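PDB 6F5Z: UPF0434 family protein from Haloferax volcanii, which probably acts as the Trm112 activator subunit of methyltransferase holoenzymes, here in complex with the putative methyltransferase Hvo_0019. Local coordinates for residues S4-L9 / D28-G33. Numbering follows the deposited sequence.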
ATOM      1  N   SER C   4       6.548  25.429 -17.935  1.00 19.36           N
ATOM      2  CA  SER C   4       5.298  25.048 -17.252  1.00 20.76           C
ATOM      3  C   SER C   4       5.516  24.098 -16.047  1.00 26.21           C
ATOM      4  O   SER C   4       4.639  24.020 -15.188  1.00 30.55           O
ATOM      5  CB  SER C   4       4.300  24.422 -18.233  1.00 23.76           C
ATOM      6  OG  SER C   4       4.857  23.228 -18.743  1.00 25.63           O
ATOM      7  N   LEU C   5       6.638  23.353 -15.987  1.00 21.35           N
ATOM      8  CA  LEU C   5       6.930  22.460 -14.855  1.00 20.24           C
ATOM      9  C   LEU C   5       7.601  23.217 -13.723  1.00 22.48           C
ATOM     10  O   LEU C   5       7.678  22.718 -12.606  1.00 22.17           O
ATOM     11  CB  LEU C   5       7.856  21.306 -15.289  1.00 20.06           C
ATOM     12  CG  LEU C   5       7.192  20.024 -15.842  1.00 26.94           C
ATOM     13  CD1 LEU C   5       6.161  20.317 -16.917  1.00 28.25           C
ATOM     14  CD2 LEU C   5       8.238  19.106 -16.408  1.00 30.73           C
ATOM     15  N   MET C   6       8.089  24.442 -13.984  1.00 18.89           N
ATOM     16  CA  MET C   6       8.810  25.196 -12.955  1.00 16.88           C
ATOM     17  C   MET C   6       7.940  25.884 -11.944  1.00 20.01           C
ATOM     18  O   MET C   6       8.459  26.409 -10.962  1.00 20.57           O
ATOM     19  CB  MET C   6       9.724  26.219 -13.630  1.00 18.54           C
ATOM     20  CG  MET C   6      10.713  25.565 -14.534  1.00 19.36           C
ATOM     21  SD  MET C   6      11.754  26.829 -15.307  1.00 20.85           S
ATOM     22  CE  MET C   6      12.782  25.821 -16.269  1.00 19.50           C
ATOM     23  N   ASP C   7       6.607  25.844 -12.146  1.00 19.08           N
ATOM     24  CA  ASP C   7       5.665  26.501 -11.258  1.00 20.92           C
ATOM     25  C   ASP C   7       5.741  25.985  -9.837  1.00 23.64           C
ATOM     26  O   ASP C   7       5.409  26.748  -8.922  1.00 25.97           O
ATOM     27  CB  ASP C   7       4.234  26.448 -11.811  1.00 23.00           C
ATOM     28  CG  ASP C   7       3.607  25.062 -11.923  1.00 31.02           C
ATOM     29  OD1 ASP C   7       4.355  24.076 -12.004  1.00 27.65           O
ATOM     30  OD2 ASP C   7       2.357  24.970 -11.907  1.00 42.91           O
ATOM     31  N   ILE C   8       6.204  24.731  -9.637  1.00 18.25           N
ATOM     32  CA  ILE C   8       6.270  24.178  -8.286  1.00 18.08           C
ATOM     33  C   ILE C   8       7.673  24.136  -7.725  1.00 20.52           C
ATOM     34  O   ILE C   8       7.878  23.580  -6.643  1.00 19.08           O
ATOM     35  CB  ILE C   8       5.581  22.802  -8.191  1.00 19.39           C
ATOM     36  CG1 ILE C   8       6.321  21.750  -9.039  1.00 19.96           C
ATOM     37  CG2 ILE C   8       4.085  22.935  -8.530  1.00 20.72           C
ATOM     38  CD1 ILE C   8       5.929  20.280  -8.710  1.00 21.62           C
ATOM     39  N   LEU C   9       8.658  24.674  -8.455  1.00 17.06           N
ATOM     40  CA  LEU C   9      10.009  24.701  -7.931  1.00 15.90           C
ATOM     41  C   LEU C   9      10.189  25.865  -6.969  1.00 17.77           C
ATOM     42  O   LEU C   9       9.540  26.900  -7.120  1.00 19.50           O
ATOM     43  CB  LEU C   9      11.030  24.832  -9.067  1.00 16.51           C
ATOM     44  CG  LEU C   9      11.068  23.677 -10.085  1.00 19.98           C
ATOM     45  CD1 LEU C   9      12.113  23.968 -11.172  1.00 21.37           C
ATOM     46  CD2 LEU C   9      11.403  22.320  -9.400  1.00 20.11           C
ATOM     47  N   ASP C  28       8.171  25.750 -24.911  1.00 17.05           N
ATOM     48  CA  ASP C  28       8.093  25.652 -23.452  1.00 16.31           C
ATOM     49  C   ASP C  28       9.412  25.208 -22.853  1.00 18.20           C
ATOM     50  O   ASP C  28       9.662  25.451 -21.677  1.00 19.24           O
ATOM     51  CB  ASP C  28       7.000  24.638 -23.061  1.00 17.72           C
ATOM     52  CG  ASP C  28       6.474  24.646 -21.629  1.00 25.02           C
ATOM     53  OD1 ASP C  28       6.687  25.655 -20.913  1.00 25.33           O
ATOM     54  OD2 ASP C  28       5.733  23.703 -21.276  1.00 25.44           O
ATOM     55  N   GLU C  29      10.252  24.547 -23.649  1.00 16.30           N
ATOM     56  CA  GLU C  29      11.521  24.024 -23.147  1.00 16.72           C
ATOM     57  C   GLU C  29      12.560  25.116 -22.849  1.00 17.75           C
ATOM     58  O   GLU C  29      12.979  25.812 -23.758  1.00 17.75           O
ATOM     59  CB  GLU C  29      12.092  22.992 -24.151  1.00 17.92           C
ATOM     60  CG  GLU C  29      13.363  22.304 -23.666  1.00 22.40           C
ATOM     61  CD  GLU C  29      13.220  21.434 -22.431  1.00 33.08           C
ATOM     62  OE1 GLU C  29      12.074  21.107 -22.043  1.00 30.58           O
ATOM     63  OE2 GLU C  29      14.270  21.040 -21.877  1.00 29.57           O
ATOM     64  N   ILE C  30      12.991  25.256 -21.587  1.00 14.49           N
ATOM     65  CA  ILE C  30      14.075  26.162 -21.226  1.00 13.77           C
ATOM     66  C   ILE C  30      15.371  25.363 -21.300  1.00 15.90           C
ATOM     67  O   ILE C  30      15.529  24.379 -20.563  1.00 15.76           O
ATOM     68  CB  ILE C  30      13.874  26.755 -19.821  1.00 16.54           C
ATOM     69  CG1 ILE C  30      12.498  27.441 -19.678  1.00 17.49           C
ATOM     70  CG2 ILE C  30      15.009  27.747 -19.504  1.00 17.15           C
ATOM     71  CD1 ILE C  30      12.174  28.486 -20.796  1.00 18.82           C
ATOM     72  N   ILE C  31      16.313  25.803 -22.154  1.00 15.23           N
ATOM     73  CA  ILE C  31      17.559  25.066 -22.398  1.00 15.86           C
ATOM     74  C   ILE C  31      18.701  25.698 -21.628  1.00 17.07           C
ATOM     75  O   ILE C  31      19.472  24.967 -20.996  1.00 17.76           O
ATOM     76  CB  ILE C  31      17.865  25.004 -23.916  1.00 18.09           C
ATOM     77  CG1 ILE C  31      16.666  24.400 -24.695  1.00 17.49           C
ATOM     78  CG2 ILE C  31      19.171  24.241 -24.184  1.00 19.04           C
ATOM     79  CD1 ILE C  31      16.659  24.665 -26.163  1.00 25.50           C
ATOM     80  N   GLU C  32      18.817  27.047 -21.660  1.00 14.77           N
ATOM     81  CA  GLU C  32      19.861  27.736 -20.926  1.00 14.03           C
ATOM     82  C   GLU C  32      19.226  28.875 -20.159  1.00 16.48           C
ATOM     83  O   GLU C  32      18.333  29.524 -20.686  1.00 15.95           O
ATOM     84  CB  GLU C  32      20.936  28.297 -21.871  1.00 15.25           C
ATOM     85  CG  GLU C  32      21.667  27.235 -22.660  1.00 16.44           C
ATOM     86  CD  GLU C  32      22.455  26.206 -21.863  1.00 20.22           C
ATOM     87  OE1 GLU C  32      22.914  26.551 -20.743  1.00 18.90           O
ATOM     88  OE2 GLU C  32      22.748  25.126 -22.431  1.00 19.64           O
ATOM     89  N   GLY C  33      19.697  29.105 -18.940  1.00 15.90           N
ATOM     90  CA  GLY C  33      19.132  30.154 -18.119  1.00 15.74           C
ATOM     91  C   GLY C  33      19.494  29.919 -16.674  1.00 16.78           C
ATOM     92  O   GLY C  33      20.475  29.230 -16.385  1.00 16.92           O
TER
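Asp28 OD2 is gripped by two groups: the hydroxyl of Ser4, whose OG donates to it over 2.7 Å, and the ammonium group of Lys2, which forms a salt bridge with the same oxygen. The serine proton arrives at the syn lone pair of OD2, the side facing the other carboxylate oxygen. That other oxygen, OD1, accepts the backbone N-H of Ser4 at 3.0 Å from N, a moderately bent bond (151°) that also comes from the syn side but lies 24° out of the carboxylate plane. One carboxylate thus spans both donors of a single residue. Serine suits the place because its short side chain, with OG lying between the backbone N and the carbonyl carbon (chi1 63°), holds hydroxyl and N-H close enough together to meet the two oxygens; aspartate suits its own because both oxygens accept. An asparagine in place of Asp28, uncharged and one oxygen poorer, would probably leave Lys2 without its salt-bridge mate and one Ser4 donor without an acceptor. Beyond this polar link the contact turns apolar. Met6, extended beyond CG, brings its terminal CE to 3.8 Å from both CB and CG1 of Ile30, a thin unbranched chain slanting across a buried, beta-branched residue. Ile46 of strand 43-47 touches both side chains. Leu5, Ile8 and Leu9 pack against the methyltransferase chain. In this Trm112p-like fold, of the zinc beta-ribbon clan, the contact joins Ser4 of the 3-10 turn and Met6 after it to strand 29-31 and its preceding residue, in the two-stranded hairpin beside the four-stranded antiparallel sheet.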